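Local coordinates for protein glucosamine--fructose-6-phosphate aminotransferase [isomerizing] (Francisella tularensis subsp. tularensis, PDB 3TBF) that probably makes glucosamine 6-phosphate from fructose 6-phosphate with glutamine as the nitrogen source, the portion crystallised being its C-terminal sugar-phosphate isomerase region, at residues A[24-29]-A[168-173]. Sequence-based numbering, arbitrary orientation.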
loop_
_atom_site.group_PDB
_atom_site.type_symbol
_atom_site.label_atom_id
_atom_site.label_comp_id
_atom_site.label_asym_id
_atom_site.label_seq_id
_atom_site.Cartn_x
_atom_site.Cartn_y
_atom_site.Cartn_z
ATOM N N ALA A 24 -24.268 -10.950 -12.672
ATOM C CA ALA A 24 -22.934 -10.722 -13.223
ATOM C C ALA A 24 -21.917 -11.723 -12.714
ATOM O O ALA A 24 -21.120 -12.282 -13.471
ATOM C CB ALA A 24 -22.463 -9.309 -12.900
ATOM N N VAL A 25 -21.940 -11.934 -11.417
ATOM C CA VAL A 25 -21.091 -12.922 -10.821
ATOM C C VAL A 25 -21.309 -14.281 -11.423
ATOM O O VAL A 25 -20.362 -14.894 -11.943
ATOM C CB VAL A 25 -21.269 -12.955 -9.320
ATOM C CG1 VAL A 25 -20.962 -14.306 -8.784
ATOM C CG2 VAL A 25 -20.353 -11.900 -8.723
ATOM N N SER A 26 -22.565 -14.693 -11.490
ATOM C CA SER A 26 -22.877 -15.989 -12.070
ATOM C C SER A 26 -22.599 -16.124 -13.607
ATOM O O SER A 26 -22.115 -17.159 -14.056
ATOM C CB SER A 26 -24.260 -16.424 -11.633
ATOM O OG SER A 26 -25.014 -16.629 -12.735
ATOM N N ASN A 27 -22.805 -15.069 -14.382
ATOM C CA ASN A 27 -22.392 -15.071 -15.773
ATOM C C ASN A 27 -20.876 -15.209 -15.940
ATOM O O ASN A 27 -20.409 -15.964 -16.770
ATOM C CB ASN A 27 -22.922 -13.833 -16.485
ATOM C CG ASN A 27 -24.466 -13.929 -16.810
ATOM O OD1 ASN A 27 -25.075 -15.008 -16.797
ATOM N ND2 ASN A 27 -25.072 -12.789 -17.075
ATOM N N THR A 28 -20.092 -14.559 -15.103
ATOM C CA THR A 28 -18.657 -14.702 -15.208
ATOM C C THR A 28 -18.198 -16.142 -14.946
ATOM O O THR A 28 -17.338 -16.660 -15.652
ATOM C CB THR A 28 -17.946 -13.775 -14.249
ATOM O OG1 THR A 28 -18.409 -12.440 -14.485
ATOM C CG2 THR A 28 -16.466 -13.848 -14.464
ATOM N N ILE A 29 -18.751 -16.781 -13.935
ATOM C CA ILE A 29 -18.363 -18.161 -13.646
ATOM C C ILE A 29 -18.773 -19.127 -14.785
ATOM O O ILE A 29 -18.007 -19.971 -15.257
ATOM C CB ILE A 29 -19.058 -18.683 -12.385
ATOM C CG1 ILE A 29 -18.543 -17.973 -11.162
ATOM C CG2 ILE A 29 -18.832 -20.169 -12.213
ATOM C CD1 ILE A 29 -19.355 -18.248 -9.898
ATOM N N THR A 168 -16.492 -6.913 -8.341
ATOM C CA THR A 168 -16.834 -8.243 -7.916
ATOM C C THR A 168 -16.591 -9.288 -8.994
ATOM O O THR A 168 -16.087 -10.347 -8.669
ATOM C CB THR A 168 -18.247 -8.306 -7.370
ATOM O OG1 THR A 168 -19.157 -7.711 -8.304
ATOM C CG2 THR A 168 -18.302 -7.612 -6.001
ATOM N N THR A 169 -16.890 -8.966 -10.255
ATOM C CA THR A 169 -16.573 -9.860 -11.343
ATOM C C THR A 169 -15.091 -9.993 -11.604
ATOM O O THR A 169 -14.622 -11.069 -12.046
ATOM C CB THR A 169 -17.285 -9.479 -12.666
ATOM O OG1 THR A 169 -16.858 -8.197 -13.112
ATOM C CG2 THR A 169 -18.794 -9.480 -12.491
ATOM N N GLN A 170 -14.309 -8.942 -11.323
ATOM C CA GLN A 170 -12.850 -9.113 -11.407
ATOM C C GLN A 170 -12.359 -10.052 -10.333
ATOM O O GLN A 170 -11.559 -10.936 -10.609
ATOM C CB GLN A 170 -12.115 -7.802 -11.374
ATOM C CG GLN A 170 -12.285 -7.000 -12.657
ATOM C CD GLN A 170 -11.939 -5.533 -12.451
ATOM O OE1 GLN A 170 -11.517 -5.140 -11.372
ATOM N NE2 GLN A 170 -12.071 -4.732 -13.498
ATOM N N LEU A 171 -12.875 -9.919 -9.126
ATOM C CA LEU A 171 -12.576 -10.887 -8.075
ATOM C C LEU A 171 -12.940 -12.306 -8.494
ATOM O O LEU A 171 -12.161 -13.214 -8.385
ATOM C CB LEU A 171 -13.339 -10.537 -6.816
ATOM C CG LEU A 171 -12.725 -9.727 -5.634
ATOM C CD1 LEU A 171 -11.339 -9.200 -5.835
ATOM C CD2 LEU A 171 -13.656 -8.632 -5.195
ATOM N N VAL A 172 -14.135 -12.512 -8.996
ATOM C CA VAL A 172 -14.515 -13.841 -9.372
ATOM C C VAL A 172 -13.590 -14.390 -10.474
ATOM O O VAL A 172 -13.126 -15.524 -10.377
ATOM C CB VAL A 172 -16.003 -13.901 -9.780
ATOM C CG1 VAL A 172 -16.334 -15.183 -10.498
ATOM C CG2 VAL A 172 -16.884 -13.800 -8.569
ATOM N N ALA A 173 -13.285 -13.591 -11.501
ATOM C CA ALA A 173 -12.378 -14.060 -12.544
ATOM C C ALA A 173 -11.043 -14.481 -11.932
ATOM O O ALA A 173 -10.447 -15.483 -12.347
ATOM C CB ALA A 173 -12.187 -12.993 -13.600
#
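Thr168 touches Val25 lightly, where two helices meet through alanine, threonine, valine and isoleucine side chains. The axes of 24-29 and 168-173 run roughly parallel, 9.1 Å apart at a crossing angle of -29°. The OG1 of Thr168 skirts Val25 CG2 while hydrogen-bonding to Gln21, one turn back on the facing helix. Thr169 presents its methyl instead: chi1 of 63° sets OG1 between the backbone N and the carbonyl carbon, where it bonds back to Lys165 O, leaving CG2, anti to the carbonyl carbon, to make the contact with the partner helix. Thr169 CG2 lies 3.7 Å from Ala24 CB and 3.6 Å from Thr28 OG1. Thr28 OG1 is itself engaged, donating to Ala24 O at 2.9 Å from the face of the carbonyl plane opposite to Thr28 N, and also bonding to Lys154 N, so this buried polar atom is satisfied beside the methyl. Val172 points toward the other helix and divides its branches: CG1, anti to the backbone N (chi1 166°), meets Ile29 CG1 at 3.6 Å, while CG2 rests 4.0 Å from Val25 CG2, each pair of side chains crossing at about a right angle. Ala173 adds a loose contact, its CB 4.4 Å from Thr28 CG2. Helix 21-30 thus packs on helix 165-184, which follows the last strand of the first SIS-domain sheet. Phe151 of that strand, 149-152, touches Thr28 and Ala173, helix 63-80 receives Gln170 and Leu171, and helix 335-355 covers Thr168 and Leu171.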